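Local coordinates for cytosolic acyl coenzyme A thioester hydrolase (Mus musculus, PDB 2V1O), which hydrolyses fatty acyl-CoAs, preferentially palmitoyl-CoA, to free fatty acids and coenzyme A through two hotdog domains, the N-terminal one being this chain, at residues Q132-E135 against G136-R139; S40-G43 against E44-V47. All blocks are in the same frame, centred on the assembly; numbering follows the deposited sequence.

Contact 1: residues Q132-E135 against G136-R139; sequences QEEE and GRKR
Arg-137 folds back on Glu-134 because its chain, leaving with CG anti to the backbone N (chi1 -178°), bends at chi2 and again at chi3 (46°), which lays the guanidinium over the backbone of the preceding turn. One face of it covers the Glu-134 carbonyl, NH2 lying 2.9 Å from Glu-134 O at an angle too poor for a hydrogen bond. Arg-137 NH1 rests against Glu-134 CG at 3.7 Å. The two side chains run side by side, yet their charged ends do not meet, Glu-134 OE2 and Arg-137 NH1 being 4.9 Å apart; Arg-137 NE makes a long, weak ion pair with Glu-141. Arg-139, bent at chi3, likewise turns one guanidinium face to Glu-135 O and to CA of Gly-136, the buried residue of the group. Two waters complete its links to the previous turn: one, in the guanidinium plane, accepts from Arg-139 NH2 and donates to Gln-132 O at 2.7 Å, while the other accepts from Arg-139 NH1 and donates to Glu-135 OE1 at 2.6 Å. Arg-139 NE forms a salt bridge with Glu-83, tying the helix to strand 82-91. Beneath the side chains run four i to i+4 backbone bonds, from Gly-136 N to Gln-132 O (3.1 Å) through Arg-139 N to Glu-135 O (3.2 Å), the regular alpha-helical pattern of the C-terminal helix 130-146.

Contact 2: residues S40-G43 against E44-V47; sequences SQNG and ERCV
Asn-42 and Arg-45 meet side by side, pointing the same way, across the turn that leads from the central helix 19-38 of the hotdog fold into strand 46-57. Before them, Ser-40 bonds through OG to His-37 O at the end of that helix, and Gln-41 packs on Pro-123. Asn-42 takes a left-handed helical backbone conformation, with positive phi; its side chain, with CG beside its own backbone N, also packs on Leu-94 of a second subunit. Gly-43 then carries the chain to Glu-44, whose extended side chain leads its carboxylate away to a salt bridge with Lys-118 and hydrogen bonds with Ser-112 and Asn-115. A water 2.7 Å from Gly-43 O accepts from Arg-45 NH1. A further water, accepting from Arg-45 NH2, donates a weak bond to Asn-42 OD1. Both waters lie at the guanidinium edge, in its plane, as does OD1, whereas the Asn-42 amide is turned 74° from that plane. The direct bond, Arg-45 NH1 to Asn-42 OD1, measures 3.0 Å and is nearly straight at the hydrogen (169°), but NH1 arrives from above the carbonyl plane of the amide, 36° out of it.

Overall arrangement
From the N terminus, strand 2-5 comes first and helix 19-38 follows. Contact 2 closes the short turn that takes the chain from this helix into strand 46-57, an outermost strand of the sheet within this chain; at its start Arg-45 and Val-47 bond by backbone to Leu-113 and Leu-111, just past the end of strand 98-112 and within it. Strands 67-77, 82-91 and 98-112 complete the antiparallel sheet before the chain reaches helix 130-146. Contact 1 lies wholly within that helix and closes no loop; its arginines reach strands 67-77 and 82-91. The two contacts are in series, neither nesting nor crossing, with centres about 24 Å apart. Contact 2 also meets neighbouring subunits, whereas contact 1 touches none in the assembly.

Contact 1: residues Q132-E135 against G136-R139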
loop_
_atom_site.group_PDB
_atom_site.type_symbol
_atom_site.label_atom_id
_atom_site.label_comp_id
_atom_site.label_asym_id
_atom_site.label_seq_id
_atom_site.Cartn_x
_atom_site.Cartn_y
_atom_site.Cartn_z
ATOM N N GLN A 132 -0.023 15.300 -38.419
ATOM C CA GLN A 132 0.126 14.582 -37.154
ATOM C C GLN A 132 0.983 13.326 -37.324
ATOM O O GLN A 132 1.836 13.025 -36.482
ATOM C CB GLN A 132 -1.248 14.232 -36.578
ATOM C CG GLN A 132 -2.061 15.447 -36.146
ATOM C CD GLN A 132 -3.489 15.091 -35.762
ATOM O OE1 GLN A 132 -4.095 14.185 -36.338
ATOM N NE2 GLN A 132 -4.038 15.815 -34.788
ATOM N N GLU A 133 0.766 12.607 -38.425
ATOM C CA GLU A 133 1.556 11.414 -38.715
ATOM C C GLU A 133 3.010 11.766 -39.018
ATOM O O GLU A 133 3.928 11.103 -38.523
ATOM C CB GLU A 133 0.953 10.597 -39.859
ATOM C CG GLU A 133 1.634 9.240 -40.012
ATOM C CD GLU A 133 0.998 8.356 -41.057
ATOM O OE1 GLU A 133 0.174 8.853 -41.852
ATOM O OE2 GLU A 133 1.338 7.155 -41.085
ATOM N N GLU A 134 3.206 12.814 -39.820
ATOM C CA GLU A 134 4.541 13.307 -40.165
ATOM C C GLU A 134 5.347 13.707 -38.932
ATOM O O GLU A 134 6.525 13.368 -38.824
ATOM C CB GLU A 134 4.452 14.485 -41.138
ATOM C CG GLU A 134 3.834 14.137 -42.480
ATOM C CD GLU A 134 3.695 15.337 -43.392
ATOM O OE1 GLU A 134 3.601 16.483 -42.889
ATOM O OE2 GLU A 134 3.683 15.134 -44.624
ATOM N N GLU A 135 4.703 14.422 -38.009
ATOM C CA GLU A 135 5.353 14.886 -36.783
ATOM C C GLU A 135 5.742 13.722 -35.874
ATOM O O GLU A 135 6.843 13.704 -35.314
ATOM C CB GLU A 135 4.462 15.878 -36.037
ATOM C CG GLU A 135 4.372 17.259 -36.696
ATOM C CD GLU A 135 3.200 18.093 -36.190
ATOM O OE1 GLU A 135 2.426 17.602 -35.336
ATOM O OE2 GLU A 135 3.045 19.247 -36.650
ATOM N N GLY A 136 4.831 12.760 -35.733
ATOM C CA GLY A 136 5.098 11.536 -34.983
ATOM C C GLY A 136 6.201 10.698 -35.604
ATOM O O GLY A 136 7.048 10.153 -34.894
ATOM N N ARG A 137 6.195 10.612 -36.937
ATOM C CA ARG A 137 7.191 9.831 -37.654
ATOM C C ARG A 137 8.591 10.411 -37.420
ATOM O O ARG A 137 9.552 9.669 -37.235
ATOM C CB ARG A 137 6.841 9.774 -39.142
ATOM C CG ARG A 137 7.778 8.936 -39.995
ATOM C CD ARG A 137 8.045 9.660 -41.301
ATOM N NE ARG A 137 8.342 11.072 -41.036
ATOM C CZ ARG A 137 7.707 12.110 -41.580
ATOM N NH1 ARG A 137 6.744 11.928 -42.483
ATOM N NH2 ARG A 137 8.063 13.337 -41.232
ATOM N N LYS A 138 8.680 11.738 -37.397
ATOM C CA LYS A 138 9.936 12.443 -37.109
ATOM C C LYS A 138 10.469 12.148 -35.698
ATOM O O LYS A 138 11.676 11.967 -35.508
ATOM C CB LYS A 138 9.744 13.950 -37.297
ATOM C CG LYS A 138 11.032 14.744 -37.362
ATOM C CD LYS A 138 10.753 16.229 -37.531
ATOM C CE LYS A 138 11.984 17.064 -37.196
ATOM N NZ LYS A 138 13.049 16.962 -38.233
ATOM N N ARG A 139 9.571 12.110 -34.716
ATOM C CA ARG A 139 9.958 11.789 -33.338
ATOM C C ARG A 139 10.400 10.329 -33.223
ATOM O O ARG A 139 11.385 10.033 -32.546
ATOM C CB ARG A 139 8.824 12.096 -32.357
ATOM C CG ARG A 139 8.424 13.570 -32.310
ATOM C CD ARG A 139 7.443 13.872 -31.174
ATOM N NE ARG A 139 6.164 13.173 -31.333
ATOM C CZ ARG A 139 5.105 13.646 -31.989
ATOM N NH1 ARG A 139 5.141 14.844 -32.573
ATOM N NH2 ARG A 139 3.997 12.916 -32.055
HETATM O O HOH W 1 1.686 13.026 -33.762
HETATM O O HOH W 2 2.707 16.215 -33.138
#

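Contact 2: residues S40-G43 against E44-V47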
loop_
_atom_site.group_PDB
_atom_site.type_symbol
_atom_site.label_atom_id
_atom_site.label_comp_id
_atom_site.label_asym_id
_atom_site.label_seq_id
_atom_site.Cartn_x
_atom_site.Cartn_y
_atom_site.Cartn_z
ATOM N N SER A 40 -6.607 -3.910 -29.950
ATOM C CA SER A 40 -7.831 -3.323 -30.521
ATOM C C SER A 40 -8.283 -3.972 -31.839
ATOM O O SER A 40 -9.405 -3.742 -32.302
ATOM C CB SER A 40 -7.659 -1.813 -30.710
ATOM O OG SER A 40 -6.776 -1.534 -31.791
ATOM N N GLN A 41 -7.417 -4.771 -32.449
ATOM C CA GLN A 41 -7.806 -5.471 -33.674
ATOM C C GLN A 41 -7.837 -6.978 -33.463
ATOM O O GLN A 41 -7.881 -7.754 -34.419
ATOM C CB GLN A 41 -6.907 -5.063 -34.846
ATOM C CG GLN A 41 -7.065 -3.587 -35.245
ATOM C CD GLN A 41 -8.489 -3.226 -35.684
ATOM O OE1 GLN A 41 -9.078 -2.257 -35.192
ATOM N NE2 GLN A 41 -9.043 -4.005 -36.604
ATOM N N ASN A 42 -7.845 -7.368 -32.189
ATOM C CA ASN A 42 -7.876 -8.764 -31.760
ATOM C C ASN A 42 -6.774 -9.619 -32.378
ATOM O O ASN A 42 -7.005 -10.751 -32.820
ATOM C CB ASN A 42 -9.269 -9.383 -31.968
ATOM C CG ASN A 42 -10.334 -8.736 -31.093
ATOM O OD1 ASN A 42 -10.056 -8.273 -29.976
ATOM N ND2 ASN A 42 -11.563 -8.699 -31.599
ATOM N N GLY A 43 -5.566 -9.063 -32.398
ATOM C CA GLY A 43 -4.373 -9.832 -32.728
ATOM C C GLY A 43 -3.993 -10.704 -31.541
ATOM O O GLY A 43 -4.765 -10.850 -30.590
ATOM N N GLU A 44 -2.801 -11.290 -31.598
ATOM C CA GLU A 44 -2.276 -12.071 -30.483
ATOM C C GLU A 44 -2.364 -11.241 -29.194
ATOM O O GLU A 44 -1.960 -10.074 -29.180
ATOM C CB GLU A 44 -0.829 -12.480 -30.787
ATOM C CG GLU A 44 -0.197 -13.399 -29.768
ATOM C CD GLU A 44 1.115 -14.003 -30.263
ATOM O OE1 GLU A 44 1.350 -14.019 -31.491
ATOM O OE2 GLU A 44 1.915 -14.463 -29.421
ATOM N N ARG A 45 -2.931 -11.830 -28.137
ATOM C CA ARG A 45 -3.116 -11.129 -26.866
ATOM C C ARG A 45 -1.772 -10.693 -26.311
ATOM O O ARG A 45 -0.805 -11.460 -26.297
ATOM C CB ARG A 45 -3.875 -11.982 -25.840
ATOM C CG ARG A 45 -5.283 -12.392 -26.267
ATOM C CD ARG A 45 -6.123 -11.223 -26.764
ATOM N NE ARG A 45 -7.550 -11.546 -26.769
ATOM C CZ ARG A 45 -8.465 -10.941 -27.523
ATOM N NH1 ARG A 45 -8.117 -9.973 -28.360
ATOM N NH2 ARG A 45 -9.737 -11.315 -27.444
ATOM N N CYS A 46 -1.717 -9.441 -25.881
ATOM C CA CYS A 46 -0.456 -8.845 -25.478
ATOM C C CYS A 46 -0.633 -7.813 -24.382
ATOM O O CYS A 46 -1.761 -7.376 -24.081
ATOM C CB CYS A 46 0.214 -8.204 -26.692
ATOM S SG CYS A 46 -0.740 -6.865 -27.425
ATOM N N VAL A 47 0.491 -7.441 -23.774
ATOM C CA VAL A 47 0.528 -6.318 -22.844
ATOM C C VAL A 47 1.652 -5.388 -23.279
ATOM O O VAL A 47 2.742 -5.836 -23.639
ATOM C CB VAL A 47 0.738 -6.779 -21.389
ATOM C CG1 VAL A 47 0.920 -5.583 -20.469
ATOM C CG2 VAL A 47 -0.450 -7.610 -20.930
HETATM O O HOH W 3 -12.458 -9.980 -28.636
HETATM O O HOH W 4 -5.710 -8.866 -28.952
#